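Local coordinates for protein S-adenosylmethionine-dependent methyltransferase (Clostridium acetobutylicum, PDB 1Y8C) that probably transfers a methyl group from S-adenosylmethionine to an acceptor substrate, at residues D39-L44 and N50-L55. Sequence-based numbering, arbitrary orientation.
Sequences DDYLDL and NLTENL
With chi1 of 168° in Tyr-41 and -180° in Asp-43, both side chains leave strand 40-44 with CG trans to the backbone N, and their CB atoms point toward segment 50-55, where Thr-52 and Leu-55 receive them. Thr-52, at chi1 -36°, keeps OG1 beside its own backbone N; OG1 donates to Asp-43 OD2 over 2.8 Å, and OD2 accepts through its anti lone pair, the one directed away from OD1. Asp-43 OD1 is hydrogen-bonded to Thr-106 OG1 on the neighbouring strand 104-107, so each oxygen of the buried carboxylate has a hydrogen-bond partner, which restrains its rotation. The methyl branch of Thr-52 turns the other way, its CG2 lying 4.0 Å from Tyr-41 CE2. Strand 40-44, the short helix 52-55 and strand 61-65 form the first beta-alpha-beta unit of the Rossmann-like methyltransferase fold, and here the strand's residues meet the helix that follows it. Leu-55 crosses the tyrosine at roughly a right angle: its CB makes an off-centre CH-pi contact, 4.2 Å from the Tyr-41 ring centroid, while CD1 reaches 3.7 Å from Tyr-41 CZ. Beyond the ring, the tyrosine hydroxyl also hydrogen-bonds to Thr-106 OG1, and Ile-28 of helix 20-32 packs against Leu-55.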
loop_
_atom_site.group_PDB
_atom_site.type_symbol
_atom_site.label_atom_id
_atom_site.label_comp_id
_atom_site.label_asym_id
_atom_site.label_seq_id
_atom_site.Cartn_x
_atom_site.Cartn_y
_atom_site.Cartn_z
ATOM N N ASP A 39 20.835 0.995 -3.615
ATOM C CA ASP A 39 21.463 0.820 -2.321
ATOM C C ASP A 39 20.480 0.643 -1.181
ATOM O O ASP A 39 20.518 -0.372 -0.484
ATOM C CB ASP A 39 22.384 1.990 -2.005
ATOM C CG ASP A 39 23.683 1.917 -2.770
ATOM O OD1 ASP A 39 24.234 0.798 -2.885
ATOM O OD2 ASP A 39 24.167 2.970 -3.248
ATOM N N ASP A 40 19.594 1.619 -0.990
ATOM C CA ASP A 40 18.647 1.559 0.115
ATOM C C ASP A 40 17.170 1.640 -0.246
ATOM O O ASP A 40 16.711 2.561 -0.931
ATOM C CB ASP A 40 19.019 2.634 1.131
ATOM C CG ASP A 40 20.406 2.423 1.691
ATOM O OD1 ASP A 40 20.599 1.442 2.452
ATOM O OD2 ASP A 40 21.316 3.218 1.355
ATOM N N TYR A 41 16.435 0.651 0.257
ATOM C CA TYR A 41 15.006 0.503 0.018
ATOM C C TYR A 41 14.142 0.442 1.285
ATOM O O TYR A 41 14.391 -0.354 2.191
ATOM C CB TYR A 41 14.759 -0.766 -0.818
ATOM C CG TYR A 41 13.302 -1.186 -0.881
ATOM C CD1 TYR A 41 12.318 -0.301 -1.350
ATOM C CD2 TYR A 41 12.902 -2.465 -0.477
ATOM C CE1 TYR A 41 10.979 -0.677 -1.419
ATOM C CE2 TYR A 41 11.561 -2.852 -0.540
ATOM C CZ TYR A 41 10.605 -1.947 -1.015
ATOM O OH TYR A 41 9.280 -2.309 -1.083
ATOM N N LEU A 42 13.112 1.279 1.313
ATOM C CA LEU A 42 12.169 1.345 2.421
ATOM C C LEU A 42 10.740 1.114 1.932
ATOM O O LEU A 42 10.230 1.821 1.043
ATOM C CB LEU A 42 12.225 2.716 3.097
ATOM C CG LEU A 42 11.103 3.013 4.108
ATOM C CD1 LEU A 42 11.377 2.260 5.402
ATOM C CD2 LEU A 42 11.016 4.505 4.378
ATOM N N ASP A 43 10.085 0.130 2.522
ATOM C CA ASP A 43 8.711 -0.148 2.165
ATOM C C ASP A 43 7.832 0.161 3.378
ATOM O O ASP A 43 7.932 -0.502 4.409
ATOM C CB ASP A 43 8.570 -1.608 1.748
ATOM C CG ASP A 43 7.161 -1.956 1.365
ATOM O OD1 ASP A 43 6.432 -1.035 0.919
ATOM O OD2 ASP A 43 6.782 -3.143 1.501
ATOM N N LEU A 44 6.996 1.188 3.253
ATOM C CA LEU A 44 6.085 1.606 4.322
ATOM C C LEU A 44 4.794 0.823 4.198
ATOM O O LEU A 44 4.263 0.689 3.100
ATOM C CB LEU A 44 5.736 3.083 4.184
ATOM C CG LEU A 44 6.865 4.090 4.243
ATOM C CD1 LEU A 44 6.374 5.431 3.711
ATOM C CD2 LEU A 44 7.362 4.201 5.669
ATOM N N ASN A 50 4.420 -9.071 1.083
ATOM C CA ASN A 50 4.169 -9.640 -0.237
ATOM C C ASN A 50 4.785 -8.838 -1.363
ATOM O O ASN A 50 5.001 -9.344 -2.456
ATOM C CB ASN A 50 2.666 -9.800 -0.465
ATOM C CG ASN A 50 2.103 -10.973 0.296
ATOM O OD1 ASN A 50 2.771 -11.995 0.433
ATOM N ND2 ASN A 50 0.873 -10.847 0.780
ATOM N N LEU A 51 5.088 -7.585 -1.086
ATOM C CA LEU A 51 5.673 -6.729 -2.095
ATOM C C LEU A 51 7.155 -6.555 -1.764
ATOM O O LEU A 51 7.997 -6.421 -2.649
ATOM C CB LEU A 51 4.940 -5.396 -2.070
ATOM C CG LEU A 51 4.790 -4.570 -3.336
ATOM C CD1 LEU A 51 3.492 -3.792 -3.247
ATOM C CD2 LEU A 51 5.963 -3.643 -3.508
ATOM N N THR A 52 7.466 -6.588 -0.475
ATOM C CA THR A 52 8.834 -6.421 -0.007
ATOM C C THR A 52 9.745 -7.550 -0.481
ATOM O O THR A 52 10.887 -7.307 -0.887
ATOM C CB THR A 52 8.882 -6.370 1.529
ATOM O OG1 THR A 52 7.726 -5.679 2.017
ATOM C CG2 THR A 52 10.129 -5.641 1.994
ATOM N N GLU A 53 9.245 -8.783 -0.423
ATOM C CA GLU A 53 10.035 -9.940 -0.836
ATOM C C GLU A 53 10.418 -9.884 -2.315
ATOM O O GLU A 53 11.345 -10.557 -2.738
ATOM C CB GLU A 53 9.279 -11.239 -0.554
ATOM C CG GLU A 53 8.014 -11.387 -1.366
ATOM C CD GLU A 53 7.303 -12.704 -1.137
ATOM O OE1 GLU A 53 6.113 -12.794 -1.515
ATOM O OE2 GLU A 53 7.919 -13.649 -0.595
ATOM N N ASN A 54 9.713 -9.083 -3.103
ATOM C CA ASN A 54 10.034 -8.972 -4.516
ATOM C C ASN A 54 11.103 -7.915 -4.792
ATOM O O ASN A 54 11.964 -8.111 -5.646
ATOM C CB ASN A 54 8.775 -8.634 -5.321
ATOM C CG ASN A 54 7.849 -9.820 -5.476
ATOM O OD1 ASN A 54 7.887 -10.754 -4.677
ATOM N ND2 ASN A 54 7.002 -9.786 -6.502
ATOM N N LEU A 55 11.045 -6.800 -4.064
ATOM C CA LEU A 55 11.972 -5.682 -4.251
ATOM C C LEU A 55 13.202 -5.736 -3.352
ATOM O O LEU A 55 14.275 -5.267 -3.725
ATOM C CB LEU A 55 11.230 -4.367 -4.007
ATOM C CG LEU A 55 10.033 -4.076 -4.902
ATOM C CD1 LEU A 55 9.149 -3.036 -4.261
ATOM C CD2 LEU A 55 10.522 -3.615 -6.261
#